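Local coordinates for aminoacyl-tRNA synthetase-interacting multifunctional protein p43 (PDB 6IPA), which probably binds tRNA through its C-terminal EMAP II-like domain and is thought to associate with aminoacyl-tRNA synthetases, at residues I48-V53 / V138-I143; L65-I70 / D79-L84; K96-L101 / G116-G121; E128-P133 / I194-E199. All blocks are in the same frame, centred on the assembly; numbering follows the deposited sequence.

Interaction 1 (I48-V53 / V138-I143); sequences IIVGYV and VGERII
The start of strand 48-58 and the loop segment 138-143 run roughly antiparallel, their end-to-end directions 152° apart, and meet at one bridge between Ile49 and Arg141. Three backbone bonds tie them. Ile142 N gives a nearly straight bond to Ile48 O (2.8 Å, 178°), and Gly139 N reaches Val50 O at 2.9 Å in the carbonyl plane; between them, Val50 N to Glu140 O is weak at 3.3 Å. Gly139 adopts a positive phi of 102°, a conformation suited to glycine. Of the side chains, Ile142 is the one turned into the contact. Its CG1 is anti to the carbonyl carbon, and a bend at chi2 lays CD1 on Val50 CG1 (3.4 Å), the two side chains crossing at about a right angle, while its CB meets Ile48 CG2 at 4.0 Å. Val50 CG2 packs on the aliphatic Glu140 CG, and Val138 CG1 lies against Tyr52 CB (4.0 Å). Arg141 turns away from the strand: its extended chain brings NE to a water at 2.9 Å that also bonds Ile142 O, while its guanidinium NH groups bond Lys151 O and Leu46 O. Glu140 sends its carboxylate to Ser190. The first strand of the putative tRNA-binding, OB-type domain thus holds the loop through backbone amides and carbonyls and a small aliphatic cluster, while the Glu140 carboxylate and the guanidinium NH groups find partners beyond both segments.

Interaction 2 (L65-I70 / D79-L84); sequences LYCLKI and DICSGL
The Tyr66 ring meets Leu84 through its CE2 corner, which approaches the backbone O of Leu84 obliquely at 3.7 Å; Val56, Ile58 and Leu93 also touch the Tyr66 side chain, and its hydroxyl bonds Lys88 O. The other flat group, the Asp79 carboxylate, receives Lys69 NZ on the syn lone pair of OD1 in a salt bridge of 3.1 Å. These two side chains lie alongside each other and point the same way, the lysine running extended beyond CG and bending at its last torsion (chi4 -72°). A water donates both to that OD1 and to Leu68 O. Strands 66-71 and 78-82 form an antiparallel hairpin, consistent with the second and third strands of an OB barrel. Tyr66 with Ser82 and Leu68 with Ile80 are its hydrogen-bonded pairs, each closed by two bonds, the shortest from Leu68 N to Ile80 O at 2.7 Å. Cys67 and Cys81 share a face with the salt bridge, their SG atoms 4.1 Å apart in van der Waals contact, and Leu65 CD1 reaches Cys81 CB at 4.0 Å. Toward the barrel interior, Ile70 CD1 meets Ile80 CD1 at 3.9 Å, the two side chains crossing at about a right angle.

Interaction 3 (K96-L101 / G116-G121); sequences KYVLVL and GMVLCG
Leu119 N bonds Leu99 O at 3.0 Å, lying nearly along the C=O axis although the hydrogen bond is bent, with 135° at the hydrogen. Leu119 CG also comes within 3.5 Å of Leu99 O, so the donor residue meets the acceptor with its side chain too. A second backbone bond, from Leu101 N to Met117 O, spans 3.1 Å, and Val100 CA adds a CA-H...O contact to that oxygen. Together they frame a single bridge, Val100 with Val118, whose CA atoms lie 4.8 Å apart. The segments do not run on as a ladder: their directions differ by 123°, so strand 97-101 and the chain at 116-121 touch for a few residues and then diverge. The pairing is consistent with that of the fourth and fifth strands of an OB barrel; strand 97-101 pairs on its other edge with strand 48-58. Gly116 lies close against the end of strand 97-101, its CA 3.3 Å from Leu101 O, with Val100 CG1 also near. On one side of the bridge Val118 CG1, anti to its backbone N (chi1 174°), is directed at Val98 CB, 3.8 Å away, and the two valines cross at about a right angle, both also touching Leu129. On the other, Leu119 CD1 lies against Leu99 CB at 4.0 Å, and Ile48 and Trp187 also pack on Leu119.

Interaction 4 (E128-P133 / I194-E199); sequences ELLAPP and ITCPLE
An isolated antiparallel bridge, Ala131 with Thr195, joins the chain following strand 126-129 to the loop before strand 201-203, linking the OB-type portion to the C-terminal part of the EMAP II-like domain. Its hydrogen bonds form a closed pair: Ala131 N to Thr195 O at 2.8 Å and Thr195 N to Ala131 O at 2.9 Å. Ala131 O also takes a weak bond from Thr195 OG1, at 3.4 Å; the hydroxyl sits between the backbone N and carbonyl carbon (chi1 61°), which brings it back over the bridge. Among the apolar contacts, Ile194 straddles this carbonyl: its CG2 touches Leu130 CB at 3.9 Å, and its CD1 reaches Pro132 CA. Leu130 CD2 packs on Cys196 SG at 4.0 Å, with Trp187 and Val175 bordering the same leucine. At the far end the contact is made by the aliphatic part of an acidic residue. Glu128 CB meets the Pro197 ring at CD, while its carboxylate OE1 turns off to a salt bridge with Lys88. The Glu128 chain bends at chi2 (-67°), and its CG lies 3.5 Å from Leu198 CD2, the two side chains crossing at a slant.

How the interactions relate
Interactions 1 to 3 belong to what is consistent with one OB-type barrel, and strand 48-58 joins them: Ile49 O and Gly51 O each probably bond strand 97-101, at Val100 N and Val98 N (both 2.6 Å), while Tyr52 O lies 3.4 Å from Ile70 CG2 of interaction 2. Interactions 2 and 3 share the interior, Ile70 CD1 meeting Val118 CG2 at 3.5 Å. Strand 126-129 of interaction 4 pairs with strand 120-123 of interaction 3, Gly121 N probably bonding Glu128 O at 2.7 Å; interaction 4 touches interaction 1 through Ile142 CG2 and Ile194 CG1, 3.9 Å apart. Interactions 2 and 4 do not touch; their centres are about 18 Å apart and their nearest atoms about 5 Å.

Interaction 1 (I48-V53 / V138-I143)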
loop_
_atom_site.group_PDB
_atom_site.type_symbol
_atom_site.label_atom_id
_atom_site.label_comp_id
_atom_site.label_asym_id
_atom_site.label_seq_id
_atom_site.Cartn_x
_atom_site.Cartn_y
_atom_site.Cartn_z
ATOM N N ILE A 48 -0.925 5.917 -4.982
ATOM C CA ILE A 48 -0.142 5.203 -3.991
ATOM C C ILE A 48 0.755 6.176 -3.222
ATOM O O ILE A 48 1.638 6.799 -3.793
ATOM C CB ILE A 48 0.736 4.138 -4.686
ATOM C CG1 ILE A 48 -0.140 3.001 -5.231
ATOM C CG2 ILE A 48 1.736 3.545 -3.701
ATOM C CD1 ILE A 48 0.561 2.108 -6.239
ATOM N N ILE A 49 0.558 6.304 -1.923
ATOM C CA ILE A 49 1.263 7.325 -1.155
ATOM C C ILE A 49 1.911 6.748 0.118
ATOM O O ILE A 49 1.464 5.737 0.646
ATOM C CB ILE A 49 0.318 8.467 -0.817
ATOM C CG1 ILE A 49 -0.868 7.955 -0.058
ATOM C CG2 ILE A 49 -0.191 9.147 -2.099
ATOM C CD1 ILE A 49 -1.788 9.057 0.411
ATOM N N VAL A 50 2.962 7.405 0.595
ATOM C CA VAL A 50 3.661 6.974 1.769
ATOM C C VAL A 50 2.966 7.497 3.000
ATOM O O VAL A 50 2.620 8.680 3.078
ATOM C CB VAL A 50 5.108 7.423 1.811
ATOM C CG1 VAL A 50 5.790 7.152 0.482
ATOM C CG2 VAL A 50 5.195 8.884 2.103
ATOM N N GLY A 51 2.747 6.585 3.935
ATOM C CA GLY A 51 2.304 6.953 5.265
ATOM C C GLY A 51 3.200 6.409 6.373
ATOM O O GLY A 51 3.981 5.483 6.180
ATOM N N TYR A 52 3.078 7.014 7.535
ATOM C CA TYR A 52 3.757 6.581 8.772
ATOM C C TYR A 52 2.730 5.897 9.626
ATOM O O TYR A 52 1.712 6.511 9.969
ATOM C CB TYR A 52 4.221 7.795 9.547
ATOM C CG TYR A 52 5.047 7.496 10.766
ATOM C CD1 TYR A 52 6.185 6.708 10.676
ATOM C CD2 TYR A 52 4.720 8.037 12.011
ATOM C CE1 TYR A 52 6.963 6.441 11.793
ATOM C CE2 TYR A 52 5.505 7.806 13.120
ATOM C CZ TYR A 52 6.625 6.998 13.005
ATOM O OH TYR A 52 7.408 6.692 14.085
ATOM N N VAL A 53 2.994 4.629 9.967
ATOM C CA VAL A 53 2.102 3.873 10.847
ATOM C C VAL A 53 2.225 4.389 12.299
ATOM O O VAL A 53 3.203 4.100 12.991
ATOM C CB VAL A 53 2.449 2.367 10.804
ATOM C CG1 VAL A 53 1.546 1.606 11.732
ATOM C CG2 VAL A 53 2.351 1.816 9.366
ATOM N N VAL A 138 5.366 11.929 4.455
ATOM C CA VAL A 138 4.031 11.445 4.475
ATOM C C VAL A 138 3.366 12.218 3.382
ATOM O O VAL A 138 3.542 13.427 3.295
ATOM C CB VAL A 138 3.294 11.728 5.840
ATOM C CG1 VAL A 138 3.773 10.761 6.927
ATOM C CG2 VAL A 138 3.436 13.176 6.320
ATOM N N GLY A 139 2.617 11.535 2.541
ATOM C CA GLY A 139 1.833 12.216 1.546
ATOM C C GLY A 139 2.474 12.167 0.173
ATOM O O GLY A 139 1.786 12.373 -0.756
ATOM N N GLU A 140 3.767 11.890 0.003
ATOM C CA GLU A 140 4.274 11.884 -1.377
ATOM C C GLU A 140 3.815 10.708 -2.256
ATOM O O GLU A 140 3.796 9.515 -1.862
ATOM C CB GLU A 140 5.775 11.993 -1.415
ATOM C CG GLU A 140 6.479 10.692 -1.155
ATOM C CD GLU A 140 7.961 10.810 -1.254
ATOM O OE1 GLU A 140 8.574 11.382 -0.322
ATOM O OE2 GLU A 140 8.484 10.334 -2.296
ATOM N N ARG A 141 3.465 11.048 -3.489
ATOM C CA ARG A 141 2.894 10.090 -4.449
ATOM C C ARG A 141 4.068 9.284 -5.000
ATOM O O ARG A 141 5.083 9.867 -5.373
ATOM C CB ARG A 141 2.102 10.856 -5.543
ATOM C CG ARG A 141 1.003 10.045 -6.210
ATOM C CD ARG A 141 0.692 10.491 -7.616
ATOM N NE ARG A 141 0.157 9.385 -8.411
ATOM C CZ ARG A 141 -0.384 9.508 -9.626
ATOM N NH1 ARG A 141 -0.455 10.717 -10.205
ATOM N NH2 ARG A 141 -0.865 8.422 -10.251
ATOM N N ILE A 142 3.950 7.951 -4.955
ATOM C CA ILE A 142 4.964 7.041 -5.469
ATOM C C ILE A 142 4.589 6.705 -6.914
ATOM O O ILE A 142 3.443 6.281 -7.202
ATOM C CB ILE A 142 4.967 5.737 -4.657
ATOM C CG1 ILE A 142 5.223 5.995 -3.136
ATOM C CG2 ILE A 142 5.913 4.712 -5.260
ATOM C CD1 ILE A 142 6.467 6.808 -2.816
ATOM N N ILE A 143 5.541 6.907 -7.824
ATOM C CA ILE A 143 5.284 6.912 -9.267
ATOM C C ILE A 143 6.253 5.959 -9.935
ATOM O O ILE A 143 7.283 5.675 -9.365
ATOM C CB ILE A 143 5.497 8.328 -9.882
ATOM C CG1 ILE A 143 6.972 8.761 -9.827
ATOM C CG2 ILE A 143 4.650 9.382 -9.179
ATOM C CD1 ILE A 143 7.300 9.980 -10.690
HETATM O O HOH W 1 1.049 6.794 -7.562
#

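Interaction 2 (L65-I70 / D79-L84)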
loop_
_atom_site.group_PDB
_atom_site.type_symbol
_atom_site.label_atom_id
_atom_site.label_comp_id
_atom_site.label_asym_id
_atom_site.label_seq_id
_atom_site.Cartn_x
_atom_site.Cartn_y
_atom_site.Cartn_z
ATOM N N LEU A 65 -7.316 -9.372 11.426
ATOM C CA LEU A 65 -7.008 -8.011 11.037
ATOM C C LEU A 65 -6.365 -7.245 12.185
ATOM O O LEU A 65 -6.865 -7.265 13.319
ATOM C CB LEU A 65 -8.277 -7.239 10.576
ATOM C CG LEU A 65 -9.269 -7.789 9.544
ATOM C CD1 LEU A 65 -10.346 -6.755 9.278
ATOM C CD2 LEU A 65 -8.602 -8.189 8.242
ATOM N N TYR A 66 -5.259 -6.558 11.891
ATOM C CA TYR A 66 -4.833 -5.432 12.728
ATOM C C TYR A 66 -5.628 -4.200 12.286
ATOM O O TYR A 66 -6.008 -4.102 11.132
ATOM C CB TYR A 66 -3.339 -5.150 12.568
ATOM C CG TYR A 66 -2.399 -6.106 13.281
ATOM C CD1 TYR A 66 -2.462 -6.301 14.670
ATOM C CD2 TYR A 66 -1.415 -6.776 12.564
ATOM C CE1 TYR A 66 -1.577 -7.157 15.306
ATOM C CE2 TYR A 66 -0.526 -7.629 13.179
ATOM C CZ TYR A 66 -0.606 -7.830 14.552
ATOM O OH TYR A 66 0.307 -8.711 15.120
ATOM N N CYS A 67 -5.887 -3.292 13.221
ATOM C CA CYS A 67 -6.439 -1.955 12.962
ATOM C C CYS A 67 -5.322 -0.923 13.040
ATOM O O CYS A 67 -4.858 -0.625 14.153
ATOM C CB CYS A 67 -7.486 -1.599 14.019
ATOM S SG CYS A 67 -9.133 -2.293 13.736
ATOM N N LEU A 68 -4.920 -0.357 11.887
ATOM C CA LEU A 68 -3.793 0.595 11.822
ATOM C C LEU A 68 -4.213 2.015 11.755
ATOM O O LEU A 68 -5.228 2.330 11.178
ATOM C CB LEU A 68 -2.901 0.357 10.608
ATOM C CG LEU A 68 -2.026 -0.878 10.711
ATOM C CD1 LEU A 68 -2.861 -2.155 10.882
ATOM C CD2 LEU A 68 -1.102 -0.918 9.490
ATOM N N LYS A 69 -3.387 2.884 12.324
ATOM C CA LYS A 69 -3.582 4.321 12.229
ATOM C C LYS A 69 -2.384 4.849 11.454
ATOM O O LYS A 69 -1.244 4.657 11.859
ATOM C CB LYS A 69 -3.722 4.973 13.616
ATOM C CG LYS A 69 -5.030 4.608 14.301
ATOM C CD LYS A 69 -5.171 5.310 15.647
ATOM C CE LYS A 69 -6.386 4.823 16.436
ATOM N NZ LYS A 69 -7.632 5.332 15.795
ATOM N N ILE A 70 -2.639 5.467 10.310
ATOM C CA ILE A 70 -1.551 5.772 9.418
ATOM C C ILE A 70 -1.644 7.211 8.933
ATOM O O ILE A 70 -2.663 7.636 8.441
ATOM C CB ILE A 70 -1.500 4.787 8.246
ATOM C CG1 ILE A 70 -1.723 3.330 8.713
ATOM C CG2 ILE A 70 -0.143 4.897 7.602
ATOM C CD1 ILE A 70 -1.344 2.301 7.660
ATOM N N ASP A 79 -7.550 5.490 9.395
ATOM C CA ASP A 79 -7.779 4.176 9.964
ATOM C C ASP A 79 -7.809 3.203 8.808
ATOM O O ASP A 79 -8.664 3.304 7.938
ATOM C CB ASP A 79 -9.136 4.136 10.668
ATOM C CG ASP A 79 -9.139 4.910 12.003
ATOM O OD1 ASP A 79 -8.311 4.582 12.907
ATOM O OD2 ASP A 79 -9.993 5.822 12.150
ATOM N N ILE A 80 -6.865 2.275 8.801
ATOM C CA ILE A 80 -6.759 1.268 7.769
ATOM C C ILE A 80 -6.641 -0.097 8.472
ATOM O O ILE A 80 -5.755 -0.288 9.317
ATOM C CB ILE A 80 -5.496 1.517 6.882
ATOM C CG1 ILE A 80 -5.657 2.765 5.993
ATOM C CG2 ILE A 80 -5.182 0.335 5.981
ATOM C CD1 ILE A 80 -4.354 3.309 5.405
ATOM N N CYS A 81 -7.503 -1.044 8.100
ATOM C CA CYS A 81 -7.309 -2.467 8.474
ATOM C C CYS A 81 -6.250 -3.223 7.614
ATOM O O CYS A 81 -5.991 -2.873 6.465
ATOM C CB CYS A 81 -8.647 -3.220 8.425
ATOM S SG CYS A 81 -9.796 -2.782 9.770
ATOM N N SER A 82 -5.646 -4.267 8.190
ATOM C CA SER A 82 -4.725 -5.131 7.452
ATOM C C SER A 82 -4.809 -6.565 7.948
ATOM O O SER A 82 -4.884 -6.824 9.164
ATOM C CB SER A 82 -3.295 -4.639 7.603
ATOM O OG SER A 82 -2.433 -5.377 6.756
ATOM N N GLY A 83 -4.742 -7.493 6.999
ATOM C CA GLY A 83 -4.819 -8.910 7.269
ATOM C C GLY A 83 -3.452 -9.514 7.446
ATOM O O GLY A 83 -3.158 -10.555 6.885
ATOM N N LEU A 84 -2.606 -8.865 8.233
ATOM C CA LEU A 84 -1.297 -9.416 8.588
ATOM C C LEU A 84 -1.255 -9.949 10.024
ATOM O O LEU A 84 -0.170 -10.198 10.524
ATOM C CB LEU A 84 -0.230 -8.322 8.469
ATOM C CG LEU A 84 -0.020 -7.670 7.105
ATOM C CD1 LEU A 84 0.379 -6.204 7.257
ATOM C CD2 LEU A 84 1.019 -8.434 6.292
HETATM O O HOH W 2 -7.372 1.727 12.942
#

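Interaction 3 (K96-L101 / G116-G121)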
loop_
_atom_site.group_PDB
_atom_site.type_symbol
_atom_site.label_atom_id
_atom_site.label_comp_id
_atom_site.label_asym_id
_atom_site.label_seq_id
_atom_site.Cartn_x
_atom_site.Cartn_y
_atom_site.Cartn_z
ATOM N N LYS A 96 6.574 2.207 11.113
ATOM C CA LYS A 96 7.104 2.083 9.750
ATOM C C LYS A 96 6.466 3.123 8.823
ATOM O O LYS A 96 5.353 3.632 9.069
ATOM C CB LYS A 96 6.844 0.690 9.172
ATOM C CG LYS A 96 7.497 -0.444 9.927
ATOM C CD LYS A 96 9.005 -0.368 9.915
ATOM C CE LYS A 96 9.565 -1.420 10.869
ATOM N NZ LYS A 96 9.077 -2.810 10.549
ATOM N N TYR A 97 7.216 3.411 7.765
ATOM C CA TYR A 97 6.781 4.203 6.616
ATOM C C TYR A 97 6.276 3.183 5.611
ATOM O O TYR A 97 7.031 2.307 5.182
ATOM C CB TYR A 97 7.956 5.063 6.044
ATOM C CG TYR A 97 8.209 6.327 6.848
ATOM C CD1 TYR A 97 7.527 7.499 6.576
ATOM C CD2 TYR A 97 9.106 6.334 7.905
ATOM C CE1 TYR A 97 7.742 8.653 7.323
ATOM C CE2 TYR A 97 9.322 7.462 8.669
ATOM C CZ TYR A 97 8.634 8.621 8.375
ATOM O OH TYR A 97 8.873 9.750 9.122
ATOM N N VAL A 98 4.999 3.273 5.238
ATOM C CA VAL A 98 4.427 2.240 4.374
ATOM C C VAL A 98 3.887 2.906 3.132
ATOM O O VAL A 98 3.870 4.156 3.057
ATOM C CB VAL A 98 3.359 1.421 5.094
ATOM C CG1 VAL A 98 3.999 0.659 6.227
ATOM C CG2 VAL A 98 2.254 2.311 5.634
ATOM N N LEU A 99 3.507 2.065 2.155
ATOM C CA LEU A 99 2.876 2.518 0.908
ATOM C C LEU A 99 1.401 2.262 0.925
ATOM O O LEU A 99 0.965 1.122 0.895
ATOM C CB LEU A 99 3.481 1.808 -0.285
ATOM C CG LEU A 99 4.981 2.129 -0.491
ATOM C CD1 LEU A 99 5.339 1.955 -1.974
ATOM C CD2 LEU A 99 5.410 3.520 -0.024
ATOM N N VAL A 100 0.628 3.335 0.979
ATOM C CA VAL A 100 -0.833 3.215 1.019
ATOM C C VAL A 100 -1.452 3.519 -0.327
ATOM O O VAL A 100 -1.214 4.603 -0.861
ATOM C CB VAL A 100 -1.432 4.200 2.065
ATOM C CG1 VAL A 100 -2.945 4.086 2.105
ATOM C CG2 VAL A 100 -0.846 3.912 3.441
ATOM N N LEU A 101 -2.253 2.586 -0.849
ATOM C CA LEU A 101 -3.218 2.852 -1.939
ATOM C C LEU A 101 -4.366 3.696 -1.383
ATOM O O LEU A 101 -5.387 3.184 -0.911
ATOM C CB LEU A 101 -3.758 1.552 -2.578
ATOM C CG LEU A 101 -4.813 1.727 -3.680
ATOM C CD1 LEU A 101 -4.274 2.591 -4.796
ATOM C CD2 LEU A 101 -5.281 0.407 -4.308
ATOM N N GLY A 116 -8.338 2.907 2.553
ATOM C CA GLY A 116 -7.054 2.669 1.879
ATOM C C GLY A 116 -6.556 1.250 2.186
ATOM O O GLY A 116 -7.285 0.455 2.755
ATOM N N MET A 117 -5.331 0.907 1.795
ATOM C CA MET A 117 -4.744 -0.394 2.177
ATOM C C MET A 117 -3.215 -0.339 2.043
ATOM O O MET A 117 -2.678 0.421 1.268
ATOM C CB MET A 117 -5.348 -1.569 1.377
ATOM C CG MET A 117 -4.576 -1.959 0.122
ATOM S SD MET A 117 -5.390 -3.040 -1.094
ATOM C CE MET A 117 -5.417 -4.593 -0.186
ATOM N N VAL A 118 -2.525 -1.188 2.795
ATOM C CA VAL A 118 -1.081 -1.146 2.890
ATOM C C VAL A 118 -0.542 -2.207 1.969
ATOM O O VAL A 118 -1.112 -3.299 1.900
ATOM C CB VAL A 118 -0.583 -1.349 4.339
ATOM C CG1 VAL A 118 0.926 -1.441 4.358
ATOM C CG2 VAL A 118 -1.078 -0.222 5.227
ATOM N N LEU A 119 0.530 -1.864 1.241
ATOM C CA LEU A 119 0.941 -2.682 0.106
ATOM C C LEU A 119 2.075 -3.595 0.550
ATOM O O LEU A 119 2.919 -3.149 1.325
ATOM C CB LEU A 119 1.377 -1.826 -1.095
ATOM C CG LEU A 119 0.488 -0.872 -1.930
ATOM C CD1 LEU A 119 1.179 -0.026 -2.986
ATOM C CD2 LEU A 119 -0.619 -1.628 -2.588
ATOM N N CYS A 120 2.089 -4.839 0.046
ATOM C CA CYS A 120 3.068 -5.870 0.452
ATOM C C CYS A 120 3.526 -6.773 -0.669
ATOM O O CYS A 120 2.828 -6.988 -1.653
ATOM C CB CYS A 120 2.483 -6.845 1.474
ATOM S SG CYS A 120 1.723 -6.158 2.938
ATOM N N GLY A 121 4.689 -7.349 -0.442
ATOM C CA GLY A 121 5.220 -8.398 -1.273
ATOM C C GLY A 121 4.890 -9.737 -0.650
ATOM O O GLY A 121 4.849 -9.877 0.595
#

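Interaction 4 (E128-P133 / I194-E199)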
loop_
_atom_site.group_PDB
_atom_site.type_symbol
_atom_site.label_atom_id
_atom_site.label_comp_id
_atom_site.label_asym_id
_atom_site.label_seq_id
_atom_site.Cartn_x
_atom_site.Cartn_y
_atom_site.Cartn_z
ATOM N N GLU A 128 5.941 -9.553 3.192
ATOM C CA GLU A 128 6.634 -8.409 3.786
ATOM C C GLU A 128 6.062 -7.104 3.252
ATOM O O GLU A 128 5.473 -7.072 2.165
ATOM C CB GLU A 128 8.138 -8.432 3.495
ATOM C CG GLU A 128 8.888 -9.700 3.890
ATOM C CD GLU A 128 8.960 -9.940 5.418
ATOM O OE1 GLU A 128 9.000 -8.958 6.212
ATOM O OE2 GLU A 128 8.993 -11.131 5.818
ATOM N N LEU A 129 6.222 -6.033 4.016
ATOM C CA LEU A 129 5.790 -4.726 3.574
ATOM C C LEU A 129 6.705 -4.216 2.469
ATOM O O LEU A 129 7.895 -4.525 2.452
ATOM C CB LEU A 129 5.925 -3.717 4.711
ATOM C CG LEU A 129 5.149 -3.842 5.967
ATOM C CD1 LEU A 129 5.688 -2.777 6.883
ATOM C CD2 LEU A 129 3.711 -3.573 5.719
ATOM N N LEU A 130 6.161 -3.382 1.589
ATOM C CA LEU A 130 6.997 -2.600 0.630
ATOM C C LEU A 130 7.496 -1.446 1.439
ATOM O O LEU A 130 6.788 -0.975 2.315
ATOM C CB LEU A 130 6.195 -2.119 -0.584
ATOM C CG LEU A 130 5.471 -3.218 -1.376
ATOM C CD1 LEU A 130 4.688 -2.618 -2.529
ATOM C CD2 LEU A 130 6.434 -4.325 -1.864
ATOM N N ALA A 131 8.734 -1.056 1.224
ATOM C CA ALA A 131 9.358 -0.034 2.045
ATOM C C ALA A 131 9.971 1.089 1.180
ATOM O O ALA A 131 10.684 0.799 0.186
ATOM C CB ALA A 131 10.440 -0.662 2.936
ATOM N N PRO A 132 9.698 2.358 1.554
ATOM C CA PRO A 132 10.385 3.507 0.960
ATOM C C PRO A 132 11.668 3.685 1.634
ATOM O O PRO A 132 11.705 3.505 2.801
ATOM C CB PRO A 132 9.506 4.706 1.347
ATOM C CG PRO A 132 8.752 4.247 2.546
ATOM C CD PRO A 132 8.510 2.778 2.314
ATOM N N PRO A 133 12.731 4.052 0.915
ATOM C CA PRO A 133 13.926 4.403 1.665
ATOM C C PRO A 133 13.621 5.514 2.644
ATOM O O PRO A 133 12.614 6.187 2.534
ATOM C CB PRO A 133 14.892 4.882 0.592
ATOM C CG PRO A 133 14.417 4.210 -0.649
ATOM C CD PRO A 133 12.928 4.170 -0.537
ATOM N N ILE A 194 11.510 1.737 -4.456
ATOM C CA ILE A 194 10.783 1.092 -3.386
ATOM C C ILE A 194 11.342 -0.320 -3.284
ATOM O O ILE A 194 11.428 -1.045 -4.301
ATOM C CB ILE A 194 9.264 1.069 -3.682
ATOM C CG1 ILE A 194 8.687 2.495 -3.743
ATOM C CG2 ILE A 194 8.513 0.256 -2.633
ATOM C CD1 ILE A 194 8.856 3.329 -2.489
ATOM N N THR A 195 11.746 -0.687 -2.065
ATOM C CA THR A 195 12.367 -1.995 -1.781
ATOM C C THR A 195 11.424 -2.979 -1.039
ATOM O O THR A 195 10.432 -2.610 -0.406
ATOM C CB THR A 195 13.717 -1.821 -1.016
ATOM O OG1 THR A 195 13.510 -1.157 0.265
ATOM C CG2 THR A 195 14.675 -0.987 -1.870
ATOM N N CYS A 196 11.741 -4.251 -1.167
ATOM C CA CYS A 196 11.023 -5.292 -0.464
ATOM C C CYS A 196 12.046 -6.301 -0.047
ATOM O O CYS A 196 12.908 -6.648 -0.878
ATOM C CB CYS A 196 10.040 -5.972 -1.378
ATOM S SG CYS A 196 8.959 -7.098 -0.498
ATOM N N PRO A 197 11.976 -6.771 1.224
ATOM C CA PRO A 197 13.021 -7.701 1.704
ATOM C C PRO A 197 13.043 -9.058 0.982
ATOM O O PRO A 197 14.019 -9.800 1.116
ATOM C CB PRO A 197 12.718 -7.852 3.207
ATOM C CG PRO A 197 11.923 -6.631 3.552
ATOM C CD PRO A 197 11.117 -6.298 2.330
ATOM N N LEU A 198 11.997 -9.363 0.224
ATOM C CA LEU A 198 11.953 -10.583 -0.571
ATOM C C LEU A 198 12.719 -10.361 -1.867
ATOM O O LEU A 198 12.847 -9.237 -2.317
ATOM C CB LEU A 198 10.512 -10.980 -0.865
ATOM C CG LEU A 198 9.592 -10.898 0.351
ATOM C CD1 LEU A 198 8.131 -11.144 -0.034
ATOM C CD2 LEU A 198 10.103 -11.843 1.451
ATOM N N GLU A 199 13.228 -11.433 -2.466
ATOM C CA GLU A 199 14.041 -11.317 -3.681
ATOM C C GLU A 199 13.061 -11.186 -4.841
ATOM O O GLU A 199 13.068 -10.184 -5.536
ATOM C CB GLU A 199 15.022 -12.499 -3.870
ATOM C CG GLU A 199 15.790 -12.993 -2.605
ATOM C CD GLU A 199 16.882 -12.042 -2.077
ATOM O OE1 GLU A 199 16.986 -10.878 -2.545
ATOM O OE2 GLU A 199 17.642 -12.462 -1.171
#